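Local coordinates for protein aclacinomycin oxidoreductase (AknOx) (Streptomyces galilaeus, PDB 2IPI) that oxidises the terminal sugar of aclacinomycins in two successive oxygen-dependent steps, using a bicovalently bound FAD, to complete the biosynthesis of these anthracycline antibiotics, at residues Val390-Asn404 with Gln415-Thr427. Residues are numbered along the deposited sequence; the frame is centred on the assembly and turned at random.
With AKY (methyl (2S,4R)-2-ethyl-2,5,7-trihydroxy-6,11-dioxo-4-{[2,3,6-trideoxy-4-O-{2,6-dideoxy-4-O-[(2S,6S)-6-methyl-5-oxotetrahydro-2h -pyran-2-yl]-alpha-D-lyxo-hexopyranosyl}-3-(dimethylamino)-D-ribo-hexopyranosyl]oxy}-1,2,3,4,6,11-hexahydrotetracene-1-c arboxylate), chain E.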
ATOM      1  N   VAL A 390      -4.480 -20.075 -14.897  1.00 25.57           N
ATOM      2  CA  VAL A 390      -4.775 -19.118 -13.839  1.00 25.92           C
ATOM      3  C   VAL A 390      -4.816 -17.660 -14.301  1.00 23.42           C
ATOM      4  O   VAL A 390      -4.187 -17.269 -15.283  1.00 24.04           O
ATOM      5  CB  VAL A 390      -3.732 -19.181 -12.700  1.00 27.02           C
ATOM      6  CG1 VAL A 390      -2.919 -20.464 -12.699  1.00 17.43           C
ATOM      7  CG2 VAL A 390      -2.800 -17.977 -12.797  1.00 24.23           C
ATOM      8  N   TRP A 391      -5.565 -16.869 -13.542  1.00 24.32           N
ATOM      9  CA  TRP A 391      -5.799 -15.448 -13.725  1.00 25.73           C
ATOM     10  C   TRP A 391      -4.663 -14.589 -13.180  1.00 23.91           C
ATOM     11  O   TRP A 391      -4.777 -14.068 -12.065  1.00 19.44           O
ATOM     12  CB  TRP A 391      -7.100 -15.042 -13.019  1.00 28.91           C
ATOM     13  CG  TRP A 391      -8.056 -14.313 -13.904  1.00 30.78           C
ATOM     14  CD1 TRP A 391      -8.408 -12.999 -13.842  1.00 31.48           C
ATOM     15  CD2 TRP A 391      -8.793 -14.881 -14.998  1.00 31.72           C
ATOM     16  NE1 TRP A 391      -9.321 -12.712 -14.835  1.00 34.75           N
ATOM     17  CE2 TRP A 391      -9.571 -13.852 -15.557  1.00 33.13           C
ATOM     18  CE3 TRP A 391      -8.862 -16.157 -15.554  1.00 31.14           C
ATOM     19  CZ2 TRP A 391     -10.414 -14.056 -16.648  1.00 29.69           C
ATOM     20  CZ3 TRP A 391      -9.700 -16.355 -16.639  1.00 31.66           C
ATOM     21  CH2 TRP A 391     -10.464 -15.310 -17.172  1.00 30.54           C
ATOM     22  N   GLY A 392      -3.579 -14.443 -13.935  1.00 18.11           N
ATOM     23  CA  GLY A 392      -2.404 -13.696 -13.572  1.00 18.64           C
ATOM     24  C   GLY A 392      -2.304 -12.331 -14.211  1.00 19.86           C
ATOM     25  O   GLY A 392      -2.835 -12.002 -15.281  1.00 15.77           O
ATOM     26  N   GLU A 393      -1.584 -11.421 -13.538  1.00 19.41           N
ATOM     27  CA  GLU A 393      -1.358 -10.123 -14.169  1.00 21.46           C
ATOM     28  C   GLU A 393      -0.222  -9.364 -13.481  1.00 17.31           C
ATOM     29  O   GLU A 393       0.092  -9.605 -12.320  1.00 13.37           O
ATOM     30  CB  GLU A 393      -2.622  -9.272 -14.191  1.00 25.70           C
ATOM     31  CG  GLU A 393      -3.298  -8.987 -12.855  1.00 27.80           C
ATOM     32  CD  GLU A 393      -3.198  -7.497 -12.544  1.00 29.72           C
ATOM     33  OE1 GLU A 393      -4.189  -6.855 -12.134  1.00 23.66           O
ATOM     34  OE2 GLU A 393      -2.065  -7.005 -12.740  1.00 30.48           O
ATOM     35  N   VAL A 394       0.335  -8.459 -14.276  1.00 16.34           N
ATOM     36  CA  VAL A 394       1.364  -7.534 -13.856  1.00 12.92           C
ATOM     37  C   VAL A 394       0.902  -6.094 -13.985  1.00 15.06           C
ATOM     38  O   VAL A 394       0.580  -5.621 -15.068  1.00 17.19           O
ATOM     39  CB  VAL A 394       2.639  -7.700 -14.719  1.00 12.41           C
ATOM     40  CG1 VAL A 394       3.653  -6.626 -14.344  1.00  6.06           C
ATOM     41  CG2 VAL A 394       3.143  -9.133 -14.589  1.00 13.60           C
ATOM     42  N   SER A 395       0.900  -5.385 -12.864  1.00 17.49           N
ATOM     43  CA  SER A 395       0.541  -3.969 -12.901  1.00 14.50           C
ATOM     44  C   SER A 395       1.784  -3.103 -12.768  1.00 15.12           C
ATOM     45  O   SER A 395       2.630  -3.311 -11.890  1.00 17.26           O
ATOM     46  CB  SER A 395      -0.447  -3.664 -11.782  1.00 12.68           C
ATOM     47  OG  SER A 395      -1.646  -4.388 -11.932  1.00 18.63           O
ATOM     48  N   LEU A 396       1.922  -2.111 -13.625  1.00 11.11           N
ATOM     49  CA  LEU A 396       3.013  -1.160 -13.532  1.00 10.32           C
ATOM     50  C   LEU A 396       2.427   0.209 -13.174  1.00 13.59           C
ATOM     51  O   LEU A 396       1.523   0.667 -13.873  1.00 16.77           O
ATOM     52  CB  LEU A 396       3.833  -1.048 -14.817  1.00 12.74           C
ATOM     53  CG  LEU A 396       4.159  -2.360 -15.531  1.00 10.75           C
ATOM     54  CD1 LEU A 396       4.682  -2.084 -16.941  1.00 11.17           C
ATOM     55  CD2 LEU A 396       5.170  -3.158 -14.726  1.00 11.48           C
ATOM     56  N   TYR A 397       2.937   0.813 -12.107  1.00 13.98           N
ATOM     57  CA  TYR A 397       2.491   2.120 -11.644  1.00 15.31           C
ATOM     58  C   TYR A 397       3.501   3.223 -11.914  1.00 11.88           C
ATOM     59  O   TYR A 397       4.677   3.101 -11.568  1.00 14.10           O
ATOM     60  CB  TYR A 397       2.200   2.093 -10.126  1.00 12.32           C
ATOM     61  CG  TYR A 397       1.177   1.040  -9.794  1.00 13.41           C
ATOM     62  CD1 TYR A 397       1.524  -0.316  -9.710  1.00 13.40           C
ATOM     63  CD2 TYR A 397      -0.140   1.396  -9.577  1.00 12.27           C
ATOM     64  CE1 TYR A 397       0.570  -1.270  -9.410  1.00 15.41           C
ATOM     65  CE2 TYR A 397      -1.096   0.446  -9.277  1.00 16.53           C
ATOM     66  CZ  TYR A 397      -0.739  -0.887  -9.196  1.00 16.34           C
ATOM     67  OH  TYR A 397      -1.704  -1.821  -8.890  1.00 21.08           O
ATOM     68  N   SER A 398       3.027   4.301 -12.532  1.00  9.52           N
ATOM     69  CA  SER A 398       3.857   5.500 -12.596  1.00 11.88           C
ATOM     70  C   SER A 398       4.129   5.908 -11.136  1.00 11.41           C
ATOM     71  O   SER A 398       3.204   5.788 -10.319  1.00 13.10           O
ATOM     72  CB  SER A 398       3.210   6.613 -13.402  1.00 17.78           C
ATOM     73  OG  SER A 398       2.009   7.072 -12.800  1.00 28.95           O
ATOM     74  N   TYR A 399       5.341   6.322 -10.837  1.00 13.57           N
ATOM     75  CA  TYR A 399       5.777   6.597  -9.464  1.00 15.90           C
ATOM     76  C   TYR A 399       6.833   7.693  -9.459  1.00 15.44           C
ATOM     77  O   TYR A 399       7.037   8.420 -10.437  1.00 12.78           O
ATOM     78  CB  TYR A 399       6.334   5.342  -8.798  1.00 18.63           C
ATOM     79  CG  TYR A 399       6.242   5.291  -7.289  1.00 19.17           C
ATOM     80  CD1 TYR A 399       7.390   5.068  -6.531  1.00 19.90           C
ATOM     81  CD2 TYR A 399       5.051   5.452  -6.593  1.00 18.96           C
ATOM     82  CE1 TYR A 399       7.360   5.012  -5.144  1.00 18.51           C
ATOM     83  CE2 TYR A 399       5.004   5.394  -5.209  1.00 20.22           C
ATOM     84  CZ  TYR A 399       6.158   5.174  -4.488  1.00 20.32           C
ATOM     85  OH  TYR A 399       6.103   5.119  -3.111  1.00 17.51           O
ATOM     86  N   GLY A 400       7.530   7.832  -8.322  1.00 13.70           N
ATOM     87  CA  GLY A 400       8.563   8.867  -8.269  1.00 14.66           C
ATOM     88  C   GLY A 400       7.940  10.209  -7.937  1.00 16.21           C
ATOM     89  O   GLY A 400       7.127  10.293  -7.009  1.00 13.81           O
ATOM     90  N   GLY A 401       8.287  11.257  -8.683  1.00 15.84           N
ATOM     91  CA  GLY A 401       7.642  12.543  -8.401  1.00 13.47           C
ATOM     92  C   GLY A 401       8.214  13.184  -7.144  1.00 13.58           C
ATOM     93  O   GLY A 401       9.407  13.154  -6.829  1.00 12.67           O
ATOM     94  N   LYS A 402       7.311  13.801  -6.390  1.00 10.50           N
ATOM     95  CA  LYS A 402       7.622  14.409  -5.112  1.00 11.91           C
ATOM     96  C   LYS A 402       8.118  13.375  -4.102  1.00 10.07           C
ATOM     97  O   LYS A 402       8.838  13.767  -3.180  1.00 13.91           O
ATOM     98  CB  LYS A 402       6.387  15.154  -4.605  1.00 17.15           C
ATOM     99  CG  LYS A 402       6.554  15.921  -3.304  1.00 19.22           C
ATOM    100  CD  LYS A 402       6.923  17.369  -3.539  1.00 20.27           C
ATOM    101  CE  LYS A 402       5.691  18.144  -4.044  1.00 20.75           C
ATOM    102  NZ  LYS A 402       6.131  19.505  -4.495  1.00 18.90           N
ATOM    103  N   VAL A 403       7.742  12.108  -4.193  1.00 13.96           N
ATOM    104  CA  VAL A 403       8.259  11.142  -3.213  1.00 14.19           C
ATOM    105  C   VAL A 403       9.780  11.132  -3.202  1.00 15.34           C
ATOM    106  O   VAL A 403      10.411  10.849  -2.188  1.00 13.89           O
ATOM    107  CB  VAL A 403       7.759   9.711  -3.478  1.00 17.17           C
ATOM    108  CG1 VAL A 403       8.332   9.148  -4.763  1.00 28.45           C
ATOM    109  CG2 VAL A 403       8.120   8.805  -2.309  1.00 20.25           C
ATOM    110  N   ASN A 404      10.376  11.421  -4.366  1.00 15.04           N
ATOM    111  CA  ASN A 404      11.816  11.299  -4.514  1.00 16.01           C
ATOM    112  C   ASN A 404      12.572  12.535  -4.046  1.00 13.40           C
ATOM    113  O   ASN A 404      13.758  12.676  -4.327  1.00 14.23           O
ATOM    114  CB  ASN A 404      12.167  11.020  -5.994  1.00 15.37           C
ATOM    115  CG  ASN A 404      11.829   9.600  -6.388  1.00 17.96           C
ATOM    116  OD1 ASN A 404      11.204   8.845  -5.644  1.00 13.96           O
ATOM    117  ND2 ASN A 404      12.253   9.203  -7.591  1.00 18.61           N
ATOM    118  N   GLN A 415      12.531   3.888   0.066  1.00 14.70           N
ATOM    119  CA  GLN A 415      12.601   3.886  -1.396  1.00 14.66           C
ATOM    120  C   GLN A 415      12.304   5.252  -1.982  1.00 13.76           C
ATOM    121  O   GLN A 415      11.178   5.575  -2.323  1.00 11.67           O
ATOM    122  CB  GLN A 415      11.632   2.824  -1.928  1.00 15.36           C
ATOM    123  CG  GLN A 415      12.092   1.404  -1.642  1.00 17.14           C
ATOM    124  CD  GLN A 415      11.569   0.836  -0.339  1.00 20.81           C
ATOM    125  OE1 GLN A 415      11.855  -0.320   0.012  1.00 21.23           O
ATOM    126  NE2 GLN A 415      10.783   1.619   0.402  1.00 12.90           N
ATOM    127  N   ARG A 416      13.332   6.096  -2.107  1.00 14.15           N
ATOM    128  CA  ARG A 416      13.090   7.447  -2.610  1.00 16.56           C
ATOM    129  C   ARG A 416      13.810   7.727  -3.917  1.00 12.48           C
ATOM    130  O   ARG A 416      14.203   8.865  -4.165  1.00 10.88           O
ATOM    131  CB  ARG A 416      13.472   8.475  -1.529  1.00 13.46           C
ATOM    132  CG  ARG A 416      12.660   8.278  -0.254  1.00 10.37           C
ATOM    133  CD  ARG A 416      11.184   8.636  -0.413  1.00  9.03           C
ATOM    134  NE  ARG A 416      10.545   8.695   0.906  1.00 14.04           N
ATOM    135  CZ  ARG A 416       9.506   9.473   1.206  1.00 14.78           C
ATOM    136  NH1 ARG A 416       8.983  10.258   0.281  1.00 12.41           N
ATOM    137  NH2 ARG A 416       9.005   9.449   2.440  1.00 13.47           N
ATOM    138  N   ASP A 417      13.985   6.734  -4.792  1.00 11.17           N
ATOM    139  CA  ASP A 417      14.597   7.065  -6.099  1.00 11.65           C
ATOM    140  C   ASP A 417      14.202   5.973  -7.100  1.00 13.02           C
ATOM    141  O   ASP A 417      15.054   5.439  -7.802  1.00 15.64           O
ATOM    142  CB  ASP A 417      16.097   7.243  -5.998  1.00 16.77           C
ATOM    143  CG  ASP A 417      16.835   7.619  -7.263  1.00 16.65           C
ATOM    144  OD1 ASP A 417      17.851   6.969  -7.594  1.00 21.53           O
ATOM    145  OD2 ASP A 417      16.443   8.561  -7.987  1.00 16.66           O
ATOM    146  N   SER A 418      12.900   5.697  -7.111  1.00  9.40           N
ATOM    147  CA  SER A 418      12.287   4.766  -8.044  1.00 10.92           C
ATOM    148  C   SER A 418      11.358   5.510  -9.008  1.00 15.77           C
ATOM    149  O   SER A 418      10.811   6.563  -8.671  1.00 16.72           O
ATOM    150  CB  SER A 418      11.535   3.654  -7.317  1.00 12.69           C
ATOM    151  OG  SER A 418      12.452   2.810  -6.627  1.00 13.22           O
ATOM    152  N   ILE A 419      11.193   4.941 -10.209  1.00 14.65           N
ATOM    153  CA  ILE A 419      10.441   5.589 -11.277  1.00 12.35           C
ATOM    154  C   ILE A 419       9.116   4.881 -11.528  1.00 15.69           C
ATOM    155  O   ILE A 419       8.176   5.481 -12.065  1.00 12.78           O
ATOM    156  CB  ILE A 419      11.237   5.626 -12.592  1.00 11.98           C
ATOM    157  CG1 ILE A 419      11.379   4.272 -13.287  1.00 11.92           C
ATOM    158  CG2 ILE A 419      12.618   6.251 -12.388  1.00 15.16           C
ATOM    159  CD1 ILE A 419      12.395   4.257 -14.418  1.00 11.00           C
ATOM    160  N   ILE A 420       9.049   3.601 -11.157  1.00 13.66           N
ATOM    161  CA  ILE A 420       7.874   2.770 -11.335  1.00 14.09           C
ATOM    162  C   ILE A 420       7.730   1.735 -10.230  1.00 13.82           C
ATOM    163  O   ILE A 420       8.729   1.199  -9.759  1.00 11.93           O
ATOM    164  CB  ILE A 420       7.928   2.041 -12.691  1.00 13.29           C
ATOM    165  CG1 ILE A 420       7.896   2.964 -13.912  1.00 13.98           C
ATOM    166  CG2 ILE A 420       6.803   1.022 -12.807  1.00 11.82           C
ATOM    167  CD1 ILE A 420       8.622   2.408 -15.118  1.00 14.85           C
ATOM    168  N   LYS A 421       6.503   1.443  -9.811  1.00 13.08           N
ATOM    169  CA  LYS A 421       6.254   0.376  -8.845  1.00 17.63           C
ATOM    170  C   LYS A 421       5.477  -0.767  -9.502  1.00 15.48           C
ATOM    171  O   LYS A 421       4.552  -0.501 -10.272  1.00 13.67           O
ATOM    172  CB  LYS A 421       5.447   0.925  -7.680  1.00 19.17           C
ATOM    173  CG  LYS A 421       6.061   0.682  -6.306  1.00 21.03           C
ATOM    174  CD  LYS A 421       4.919   0.552  -5.309  1.00 20.47           C
ATOM    175  CE  LYS A 421       4.847   1.829  -4.475  1.00 19.59           C
ATOM    176  NZ  LYS A 421       4.934   1.609  -3.023  1.00 15.41           N
ATOM    177  N   VAL A 422       5.804  -2.012  -9.177  1.00 12.00           N
ATOM    178  CA  VAL A 422       5.064  -3.121  -9.797  1.00 14.01           C
ATOM    179  C   VAL A 422       4.430  -4.013  -8.742  1.00 13.35           C
ATOM    180  O   VAL A 422       4.960  -4.201  -7.650  1.00 16.92           O
ATOM    181  CB  VAL A 422       5.922  -3.961 -10.765  1.00 16.63           C
ATOM    182  CG1 VAL A 422       7.034  -3.124 -11.391  1.00 11.51           C
ATOM    183  CG2 VAL A 422       6.534  -5.178 -10.099  1.00 22.98           C
ATOM    184  N   TRP A 423       3.263  -4.564  -9.037  1.00 11.05           N
ATOM    185  CA  TRP A 423       2.549  -5.483  -8.155  1.00 11.25           C
ATOM    186  C   TRP A 423       2.055  -6.684  -8.950  1.00 14.83           C
ATOM    187  O   TRP A 423       1.212  -6.500  -9.831  1.00 19.45           O
ATOM    188  CB  TRP A 423       1.352  -4.804  -7.496  1.00 11.47           C
ATOM    189  CG  TRP A 423       0.617  -5.593  -6.447  1.00 14.54           C
ATOM    190  CD1 TRP A 423       1.125  -5.981  -5.244  1.00 12.09           C
ATOM    191  CD2 TRP A 423      -0.729  -6.084  -6.496  1.00 15.77           C
ATOM    192  NE1 TRP A 423       0.173  -6.683  -4.544  1.00 17.06           N
ATOM    193  CE2 TRP A 423      -0.976  -6.761  -5.291  1.00 16.23           C
ATOM    194  CE3 TRP A 423      -1.761  -6.022  -7.442  1.00 13.42           C
ATOM    195  CZ2 TRP A 423      -2.194  -7.368  -4.999  1.00 18.33           C
ATOM    196  CZ3 TRP A 423      -2.970  -6.621  -7.154  1.00 15.94           C
ATOM    197  CH2 TRP A 423      -3.192  -7.292  -5.941  1.00 17.36           C
ATOM    198  N   MET A 424       2.555  -7.883  -8.655  1.00 14.74           N
ATOM    199  CA  MET A 424       2.091  -9.036  -9.440  1.00 15.54           C
ATOM    200  C   MET A 424       1.235  -9.971  -8.597  1.00 16.04           C
ATOM    201  O   MET A 424       1.509 -10.192  -7.418  1.00 16.19           O
ATOM    202  CB  MET A 424       3.251  -9.839 -10.010  1.00 16.01           C
ATOM    203  CG  MET A 424       4.375  -8.984 -10.573  1.00 19.56           C
ATOM    204  SD  MET A 424       5.655 -10.063 -11.252  1.00 21.00           S
ATOM    205  CE  MET A 424       6.671  -8.845 -12.071  1.00 16.67           C
ATOM    206  N   SER A 425       0.200 -10.514  -9.241  1.00 14.24           N
ATOM    207  CA  SER A 425      -0.759 -11.343  -8.545  1.00 14.05           C
ATOM    208  C   SER A 425      -1.362 -12.452  -9.409  1.00 15.52           C
ATOM    209  O   SER A 425      -1.248 -12.419 -10.630  1.00 18.59           O
ATOM    210  CB  SER A 425      -1.919 -10.476  -8.021  1.00 18.92           C
ATOM    211  OG  SER A 425      -2.720 -10.021  -9.104  1.00 21.77           O
ATOM    212  N   ALA A 426      -1.974 -13.368  -8.692  1.00 11.13           N
ATOM    213  CA  ALA A 426      -2.882 -14.417  -9.085  1.00 16.44           C
ATOM    214  C   ALA A 426      -4.105 -14.304  -8.168  1.00 16.79           C
ATOM    215  O   ALA A 426      -3.951 -14.084  -6.963  1.00 15.59           O
ATOM    216  CB  ALA A 426      -2.299 -15.814  -8.970  1.00 19.65           C
ATOM    217  N   THR A 427      -5.250 -14.438  -8.779  1.00 14.44           N
ATOM    218  CA  THR A 427      -6.553 -14.285  -8.160  1.00 15.60           C
ATOM    219  C   THR A 427      -7.446 -15.439  -8.593  1.00 15.19           C
ATOM    220  O   THR A 427      -7.435 -15.728  -9.796  1.00 18.85           O
ATOM    221  CB  THR A 427      -7.209 -12.949  -8.567  1.00 14.16           C
ATOM    222  OG1 THR A 427      -6.215 -11.918  -8.508  1.00 18.26           O
ATOM    223  CG2 THR A 427      -8.336 -12.619  -7.608  1.00 11.09           C
TER
HETATM  224  O15 AKY E 601      -0.901  -0.607  -5.068  0.68 19.00           O
HETATM  225  C42 AKY E 601      -1.972  -1.208  -5.273  0.68 18.15           C
HETATM  226  C40 AKY E 601      -2.970  -0.549  -6.256  0.68 20.21           C
HETATM  227  C38 AKY E 601      -4.171  -1.348  -6.559  0.68 21.14           C
HETATM  228  C39 AKY E 601      -2.239  -2.715  -4.870  0.68 19.78           C
HETATM  229  C41 AKY E 601      -1.493  -3.830  -4.825  0.68 28.90           C
HETATM  230  O14 AKY E 601      -3.595  -3.097  -4.877  0.68 19.65           O
HETATM  231  C37 AKY E 601      -4.237  -2.763  -6.100  0.68 19.03           C
HETATM  232  O13 AKY E 601      -5.574  -3.191  -6.152  0.68 16.38           O
HETATM  233  C35 AKY E 601      -5.777  -4.499  -6.597  0.68 17.83           C
HETATM  234  C34 AKY E 601      -6.349  -4.561  -8.017  0.68 14.14           C
HETATM  235  C36 AKY E 601      -5.927  -3.463  -8.829  0.68 10.85           C
HETATM  236  O11 AKY E 601      -7.870  -4.702  -8.084  0.68 17.33           O
HETATM  237  C33 AKY E 601      -6.567  -5.323  -5.596  0.68 18.12           C
HETATM  238  O12 AKY E 601      -6.041  -5.370  -4.172  0.68 18.15           O
HETATM  239  C32 AKY E 601      -7.952  -5.190  -5.719  0.68 20.68           C
HETATM  240  C31 AKY E 601      -8.406  -5.606  -6.985  0.68 21.39           C
HETATM  241  O7  AKY E 601     -10.748  -9.773 -11.381  0.68 30.98           O
HETATM  242  C7  AKY E 601     -12.043 -10.310 -11.110  0.68 27.62           C
HETATM  243  C8  AKY E 601     -13.070  -9.278 -11.369  0.68 29.31           C
HETATM  244  C9  AKY E 601     -13.379  -9.202 -12.843  0.68 27.74           C
HETATM  245  O9  AKY E 601     -12.158  -9.099 -13.492  0.68 23.87           O
HETATM  246  C13 AKY E 601     -14.303  -8.062 -13.078  0.68 27.33           C
HETATM  247  C14 AKY E 601     -13.516  -6.832 -12.623  0.68 19.43           C
HETATM  248  C20 AKY E 601     -12.198 -11.488 -12.018  0.68 24.55           C
HETATM  249  C19 AKY E 601     -13.107 -11.553 -13.077  0.68 24.05           C
HETATM  250  C10 AKY E 601     -14.113 -10.435 -13.205  0.68 24.52           C
HETATM  251  C11 AKY E 601     -13.227 -12.715 -13.840  0.68 20.26           C
HETATM  252  C18 AKY E 601     -12.451 -13.836 -13.548  0.68 18.40           C
HETATM  253  C17 AKY E 601     -11.539 -13.791 -12.486  0.68 17.54           C
HETATM  254  C6  AKY E 601     -11.424 -12.617 -11.751  0.68 21.21           C
HETATM  255  O6  AKY E 601     -10.558 -12.542 -10.718  0.68 14.26           O
HETATM  256  C12 AKY E 601     -12.628 -15.021 -14.298  0.68 18.55           C
HETATM  257  O3  AKY E 601     -13.427 -15.081 -15.257  0.68 26.45           O
HETATM  258  C15 AKY E 601     -11.884 -16.175 -13.945  0.68 14.28           C
HETATM  259  C1  AKY E 601     -12.108 -17.363 -14.638  0.68 13.08           C
HETATM  260  C2  AKY E 601     -11.443 -18.543 -14.302  0.68 13.73           C
HETATM  261  C3  AKY E 601     -10.527 -18.503 -13.251  0.68 14.57           C
HETATM  262  C16 AKY E 601     -10.967 -16.135 -12.872  0.68 16.66           C
HETATM  263  C5  AKY E 601     -10.791 -14.941 -12.139  0.68 16.19           C
HETATM  264  O5  AKY E 601     -10.046 -14.821 -11.147  0.68 11.24           O
HETATM  265  C4  AKY E 601     -10.293 -17.322 -12.550  0.68 17.91           C
HETATM  266  O4  AKY E 601      -9.398 -17.362 -11.529  0.68 17.83           O
HETATM  267  O18 AKY E 601      -8.150  -6.977  -7.328  0.68 29.94           O
HETATM  268  C45 AKY E 601      -9.995  -9.578 -10.176  0.68 33.76           C
HETATM  269  C43 AKY E 601     -15.230 -10.730 -12.208  0.68 26.00           C
HETATM  270  O16 AKY E 601     -15.002 -11.287 -11.128  0.68 35.03           O
HETATM  271  O17 AKY E 601     -16.523 -10.408 -12.498  0.68 25.78           O
HETATM  272  C44 AKY E 601     -17.287 -11.621 -12.480  0.68 31.42           C
HETATM  273  O19 AKY E 601     -10.685  -8.837  -9.200  0.68 34.50           O
HETATM  274  C47 AKY E 601      -7.953  -8.372  -9.301  0.68 34.13           C
HETATM  275  N11 AKY E 601      -6.882  -9.130  -8.629  0.68 32.00           N
HETATM  276  C52 AKY E 601      -5.522  -8.843  -8.932  0.68 17.56           C
HETATM  277  C51 AKY E 601      -7.111  -9.573  -7.295  0.68 38.26           C
HETATM  278  C46 AKY E 601      -8.677  -8.898 -10.534  0.68 33.72           C
HETATM  279  C48 AKY E 601      -8.845  -7.411  -8.513  0.68 33.41           C
HETATM  280  C49 AKY E 601     -10.126  -8.110  -8.091  0.68 34.43           C
HETATM  281  C50 AKY E 601     -10.303  -8.612  -6.653  0.68 32.63           C
HETATM  282  O   HOH W   1       8.381   4.686  -1.719  1.00  7.31           O
HETATM  283  O   HOH W   2       4.379   4.151  -0.963  1.00 26.45           O
HETATM  284  O   HOH W   3      10.390   5.960  -5.089  1.00 11.32           O
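Tyr397 and Trp423 stand side by side on the ligand-bearing face of two antiparallel strands, Tyr397 CE1 4.1 Å from Trp423 CB. The Tyr397 ring meets Lys421 O at its edge, near the ring plane, while the backbone N of Tyr397 donates to the same oxygen at 2.8 Å. Its hydroxyl, an active-site proton acceptor, touches the terminal sugar of the bound anthracycline, with OH 3.2 Å from AKY C40, but this buried oxygen, like Ser425 OG, has no hydrogen-bonding partner in the model. The Trp423 indole, swung away from its own backbone N (chi1 -174°), takes the sugar's C41 over one face and Ser425 CB on the other. Strands 391-398 and 420-427 are inner neighbours in the seven-stranded antiparallel sheet of the substrate domain, and alternate side chains of both line the cleft that holds the substrate. At the end of the cleft away from the flavin, the Trp391 indole stacks by one face on the fused rings of the aglycone, whereas Thr427 OG1 hydrogen-bonds AKY N11 at 2.9 Å. Midway along the strands, Ser395 OG donates to the syn lone pair of Glu393 OE2, which holds the carboxylate of this pocket residue. On the reverse face, Leu396 CD2 runs alongside Val422 CG1 (3.8 Å), and helices 262-278 and 434-448 cover this apolar side. Tyr399, just beyond the end of its strand, takes Lys421 CE over one ring face, 3.9 Å from the centroid, in a CH-pi contact; NZ continues to Tyr367 OH. Farther out, Arg416 NH1 meets Val403 O in the guanidinium plane at 2.9 Å and also pairs with Asp175.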